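Long-range contact in uncharacterized protein (Mycobacterium tuberculosis, PDB 3KFW), which is uncharacterized but, as a PaaX-family protein with a helix-turn-helix type N-terminal domain, probably acts as a DNA-binding transcriptional repressor: residues W20-F33 against A223-L235. Numbering follows the deposited sequence.
Sequences WATASELIQLTADF and ATAMAKRRDATQL
Arg-229 reaches from the last helix to the Leu-29 carbonyl, near the C-terminal part of helix 23-30, where its NH2 donates to Leu-29 O (2.8 Å) with the oxygen lying in the guanidinium plane. This bond is nearly straight (N-H...O 166°). The same NH2 makes a salt bridge to Asp-32 OD1 (2.9 Å), the carboxylate standing nearly perpendicular to the guanidinium (85°). A bend at chi3 turns the group toward Leu-29 O and Asp-32, where two acceptors grip one nitrogen. At the other end of the contact, Gln-234 NE2 gives a weak bond to Glu-25 OE1 (3.0 Å); that oxygen also accepts from Thr-22 N, and with Glu-25 N bonded to Thr-22 OG1 this makes a capping box.

Leu-29 packs between the two ends. Its CD2 lies over one guanidinium face of Arg-229, offset toward the rim, and meets Thr-233 OG1 at 3.7 Å, while CD1 rests on Arg-230 CG (3.8 Å). Beyond the Arg-229 guanidinium, SE of selenomethionine Met-226 sits at the edge of the Phe-33 ring, an apolar Met-aromatic contact.

The helices cross at 129°, joining the N-terminal winged-helix-like domain to the C-terminal helix 212-234. Helix 5-13 flanks both: Leu-29 touches Val-12, and Arg-230 NH2 donates to Val-12 O and Leu-14 O. Ala-21 is backbone hydrogen-bonded to Tyr-60 of strand 59-62.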
loop_
_atom_site.group_PDB
_atom_site.type_symbol
_atom_site.label_atom_id
_atom_site.label_comp_id
_atom_site.label_asym_id
_atom_site.label_seq_id
_atom_site.Cartn_x
_atom_site.Cartn_y
_atom_site.Cartn_z
ATOM N N TRP A 20 -10.135 -36.324 39.109
ATOM C CA TRP A 20 -10.253 -35.159 40.023
ATOM C C TRP A 20 -9.026 -35.258 40.848
ATOM O O TRP A 20 -8.515 -36.380 41.073
ATOM C CB TRP A 20 -11.414 -35.324 40.996
ATOM C CG TRP A 20 -12.755 -35.270 40.385
ATOM C CD1 TRP A 20 -13.470 -36.325 39.854
ATOM C CD2 TRP A 20 -13.589 -34.094 40.232
ATOM N NE1 TRP A 20 -14.660 -35.865 39.373
ATOM C CE2 TRP A 20 -14.775 -34.511 39.610
ATOM C CE3 TRP A 20 -13.419 -32.734 40.518
ATOM C CZ2 TRP A 20 -15.810 -33.621 39.306
ATOM C CZ3 TRP A 20 -14.460 -31.852 40.216
ATOM C CH2 TRP A 20 -15.634 -32.301 39.613
ATOM N N ALA A 21 -8.558 -34.094 41.297
ATOM C CA ALA A 21 -7.348 -33.979 42.072
ATOM C C ALA A 21 -7.701 -33.249 43.405
ATOM O O ALA A 21 -8.224 -32.116 43.380
ATOM C CB ALA A 21 -6.316 -33.213 41.284
ATOM N N THR A 22 -7.418 -33.897 44.542
ATOM C CA THR A 22 -7.714 -33.311 45.852
ATOM C C THR A 22 -6.760 -32.186 46.130
ATOM O O THR A 22 -5.600 -32.220 45.690
ATOM C CB THR A 22 -7.589 -34.330 47.023
ATOM O OG1 THR A 22 -6.200 -34.611 47.308
ATOM C CG2 THR A 22 -8.373 -35.656 46.720
ATOM N N ALA A 23 -7.234 -31.191 46.869
ATOM C CA ALA A 23 -6.357 -30.171 47.475
ATOM C C ALA A 23 -5.021 -30.736 47.955
ATOM O O ALA A 23 -3.971 -30.253 47.573
ATOM C CB ALA A 23 -7.063 -29.525 48.615
ATOM N N SER A 24 -5.071 -31.753 48.806
ATOM C CA SER A 24 -3.890 -32.398 49.335
ATOM C C SER A 24 -2.914 -32.764 48.233
ATOM O O SER A 24 -1.716 -32.546 48.368
ATOM C CB SER A 24 -4.272 -33.670 50.086
ATOM O OG SER A 24 -3.115 -34.486 50.247
ATOM N N GLU A 25 -3.428 -33.327 47.150
ATOM C CA GLU A 25 -2.592 -33.826 46.059
ATOM C C GLU A 25 -1.942 -32.655 45.305
ATOM O O GLU A 25 -0.747 -32.680 45.005
ATOM C CB GLU A 25 -3.407 -34.745 45.127
ATOM C CG GLU A 25 -3.833 -36.113 45.743
ATOM C CD GLU A 25 -5.145 -36.677 45.122
ATOM O OE1 GLU A 25 -5.702 -36.100 44.145
ATOM O OE2 GLU A 25 -5.650 -37.708 45.618
ATOM N N LEU A 26 -2.730 -31.620 45.039
ATOM C CA LEU A 26 -2.236 -30.391 44.451
ATOM C C LEU A 26 -1.243 -29.705 45.378
ATOM O O LEU A 26 -0.228 -29.208 44.917
ATOM C CB LEU A 26 -3.389 -29.452 44.051
ATOM C CG LEU A 26 -4.380 -29.969 42.959
ATOM C CD1 LEU A 26 -5.607 -29.101 42.768
ATOM C CD2 LEU A 26 -3.688 -30.080 41.639
ATOM N N ILE A 27 -1.493 -29.704 46.686
ATOM C CA ILE A 27 -0.482 -29.159 47.629
ATOM C C ILE A 27 0.858 -29.873 47.413
ATOM O O ILE A 27 1.903 -29.225 47.347
ATOM C CB ILE A 27 -0.910 -29.235 49.124
ATOM C CG1 ILE A 27 -1.942 -28.158 49.459
ATOM C CG2 ILE A 27 0.297 -29.067 50.033
ATOM C CD1 ILE A 27 -2.865 -28.511 50.689
ATOM N N GLN A 28 0.812 -31.197 47.262
ATOM C CA GLN A 28 2.018 -31.996 47.048
ATOM C C GLN A 28 2.706 -31.753 45.704
ATOM O O GLN A 28 3.903 -31.582 45.649
ATOM C CB GLN A 28 1.712 -33.476 47.259
ATOM C CG GLN A 28 1.352 -33.755 48.703
ATOM C CD GLN A 28 0.860 -35.168 48.959
ATOM O OE1 GLN A 28 1.603 -35.994 49.496
ATOM N NE2 GLN A 28 -0.413 -35.452 48.604
ATOM N N LEU A 29 1.941 -31.691 44.628
ATOM C CA LEU A 29 2.513 -31.516 43.293
ATOM C C LEU A 29 2.943 -30.080 43.028
ATOM O O LEU A 29 3.734 -29.804 42.120
ATOM C CB LEU A 29 1.483 -31.929 42.248
ATOM C CG LEU A 29 1.144 -33.427 42.194
ATOM C CD1 LEU A 29 -0.321 -33.754 41.745
ATOM C CD2 LEU A 29 2.184 -34.096 41.314
ATOM N N THR A 30 2.414 -29.164 43.821
ATOM C CA THR A 30 2.592 -27.747 43.571
ATOM C C THR A 30 3.793 -27.134 44.300
ATOM O O THR A 30 4.143 -25.983 44.040
ATOM C CB THR A 30 1.297 -26.993 43.962
ATOM O OG1 THR A 30 1.191 -25.788 43.209
ATOM C CG2 THR A 30 1.256 -26.669 45.472
ATOM N N ALA A 31 4.420 -27.913 45.189
ATOM C CA ALA A 31 5.418 -27.420 46.179
ATOM C C ALA A 31 6.883 -27.413 45.704
ATOM O O ALA A 31 7.707 -26.612 46.168
ATOM C CB ALA A 31 5.301 -28.215 47.486
ATOM N N ASP A 32 7.217 -28.327 44.806
ATOM C CA ASP A 32 8.540 -28.368 44.191
ATOM C C ASP A 32 8.671 -27.121 43.318
ATOM O O ASP A 32 9.764 -26.772 42.877
ATOM C CB ASP A 32 8.672 -29.619 43.327
ATOM C CG ASP A 32 7.840 -30.816 43.870
ATOM O OD1 ASP A 32 6.580 -30.706 44.158
ATOM O OD2 ASP A 32 8.487 -31.888 43.999
ATOM N N PHE A 33 7.536 -26.463 43.081
ATOM C CA PHE A 33 7.476 -25.216 42.338
ATOM C C PHE A 33 7.474 -24.065 43.312
ATOM O O PHE A 33 7.657 -22.913 42.919
ATOM C CB PHE A 33 6.214 -25.126 41.520
ATOM C CG PHE A 33 6.172 -26.041 40.343
ATOM C CD1 PHE A 33 5.630 -27.313 40.461
ATOM C CD2 PHE A 33 6.605 -25.609 39.104
ATOM C CE1 PHE A 33 5.528 -28.151 39.377
ATOM C CE2 PHE A 33 6.532 -26.442 38.001
ATOM C CZ PHE A 33 5.977 -27.724 38.139
ATOM N N ALA A 223 5.442 -32.509 29.210
ATOM C CA ALA A 223 4.046 -32.906 29.515
ATOM C C ALA A 223 3.941 -34.335 30.106
ATOM O O ALA A 223 3.162 -34.566 31.031
ATOM C CB ALA A 223 3.131 -32.771 28.286
ATOM N N THR A 224 4.749 -35.260 29.593
ATOM C CA THR A 224 4.810 -36.625 30.097
ATOM C C THR A 224 5.357 -36.693 31.527
ATOM O O THR A 224 4.750 -37.363 32.378
ATOM C CB THR A 224 5.626 -37.556 29.144
ATOM O OG1 THR A 224 5.107 -37.428 27.828
ATOM C CG2 THR A 224 5.509 -39.009 29.551
ATOM N N ALA A 225 6.481 -36.024 31.796
ATOM C CA ALA A 225 7.041 -35.968 33.166
ATOM C C ALA A 225 6.052 -35.368 34.158
ATOM O O ALA A 225 5.973 -35.809 35.314
ATOM C CB ALA A 225 8.365 -35.190 33.206
HETATM N N MSE A 226 5.303 -34.372 33.684
HETATM C CA MSE A 226 4.245 -33.701 34.446
HETATM C C MSE A 226 3.120 -34.679 34.836
HETATM O O MSE A 226 2.749 -34.770 36.013
HETATM C CB MSE A 226 3.693 -32.517 33.622
HETATM C CG MSE A 226 3.610 -31.145 34.319
HETATM SE SE MSE A 226 5.167 -30.602 35.427
HETATM C CE MSE A 226 4.320 -30.890 37.141
ATOM N N ALA A 227 2.605 -35.418 33.854
ATOM C CA ALA A 227 1.541 -36.393 34.067
ATOM C C ALA A 227 1.994 -37.560 34.919
ATOM O O ALA A 227 1.206 -38.093 35.702
ATOM C CB ALA A 227 0.980 -36.881 32.750
ATOM N N LYS A 228 3.261 -37.937 34.787
ATOM C CA LYS A 228 3.814 -39.030 35.595
ATOM C C LYS A 228 3.925 -38.699 37.119
ATOM O O LYS A 228 3.652 -39.552 37.970
ATOM C CB LYS A 228 5.150 -39.484 35.004
ATOM C CG LYS A 228 5.772 -40.663 35.722
ATOM C CD LYS A 228 7.112 -41.021 35.083
ATOM C CE LYS A 228 7.910 -42.015 35.949
ATOM N NZ LYS A 228 9.281 -42.124 35.347
ATOM N N ARG A 229 4.302 -37.457 37.444
ATOM C CA ARG A 229 4.354 -36.950 38.827
ATOM C C ARG A 229 3.012 -37.053 39.539
ATOM O O ARG A 229 2.948 -37.235 40.761
ATOM C CB ARG A 229 4.757 -35.482 38.833
ATOM C CG ARG A 229 6.222 -35.232 38.635
ATOM C CD ARG A 229 6.533 -33.754 38.669
ATOM N NE ARG A 229 6.460 -33.185 40.020
ATOM C CZ ARG A 229 5.579 -32.258 40.426
ATOM N NH1 ARG A 229 4.658 -31.767 39.584
ATOM N NH2 ARG A 229 5.618 -31.814 41.687
ATOM N N ARG A 230 1.945 -36.911 38.759
ATOM C CA ARG A 230 0.588 -36.879 39.258
ATOM C C ARG A 230 0.009 -38.275 39.414
ATOM O O ARG A 230 -1.009 -38.441 40.075
ATOM C CB ARG A 230 -0.265 -36.029 38.324
ATOM C CG ARG A 230 -1.652 -35.790 38.780
ATOM C CD ARG A 230 -2.538 -35.226 37.703
ATOM N NE ARG A 230 -2.537 -36.004 36.472
ATOM C CZ ARG A 230 -2.273 -35.461 35.297
ATOM N NH1 ARG A 230 -2.263 -36.185 34.194
ATOM N NH2 ARG A 230 -2.007 -34.162 35.235
ATOM N N ASP A 231 0.650 -39.283 38.831
ATOM C CA ASP A 231 0.279 -40.679 39.107
ATOM C C ASP A 231 1.063 -41.190 40.290
ATOM O O ASP A 231 0.555 -41.980 41.078
ATOM C CB ASP A 231 0.554 -41.584 37.909
ATOM C CG ASP A 231 0.040 -41.004 36.609
ATOM O OD1 ASP A 231 -0.948 -40.236 36.635
ATOM O OD2 ASP A 231 0.635 -41.295 35.554
ATOM N N ALA A 232 2.315 -40.752 40.402
ATOM C CA ALA A 232 3.162 -41.064 41.556
ATOM C C ALA A 232 2.467 -40.704 42.888
ATOM O O ALA A 232 2.324 -41.562 43.797
ATOM C CB ALA A 232 4.502 -40.357 41.428
ATOM N N THR A 233 2.010 -39.450 42.968
ATOM C CA THR A 233 1.256 -38.931 44.123
ATOM C C THR A 233 -0.140 -39.553 44.297
ATOM O O THR A 233 -0.531 -39.892 45.423
ATOM C CB THR A 233 1.142 -37.397 44.063
ATOM O OG1 THR A 233 2.447 -36.838 43.845
ATOM C CG2 THR A 233 0.562 -36.834 45.357
ATOM N N GLN A 234 -0.885 -39.687 43.195
ATOM C CA GLN A 234 -2.234 -40.277 43.215
ATOM C C GLN A 234 -2.161 -41.703 43.784
ATOM O O GLN A 234 -2.669 -41.952 44.878
ATOM C CB GLN A 234 -2.877 -40.265 41.809
ATOM C CG GLN A 234 -4.316 -39.681 41.727
ATOM C CD GLN A 234 -4.396 -38.346 40.966
ATOM O OE1 GLN A 234 -4.426 -38.317 39.739
ATOM N NE2 GLN A 234 -4.448 -37.245 41.702
ATOM N N LEU A 235 -1.485 -42.605 43.063
ATOM C CA LEU A 235 -1.323 -44.014 43.473
ATOM C C LEU A 235 -0.365 -44.199 44.665
ATOM O O LEU A 235 -0.783 -44.447 45.796
ATOM C CB LEU A 235 -0.867 -44.871 42.277
#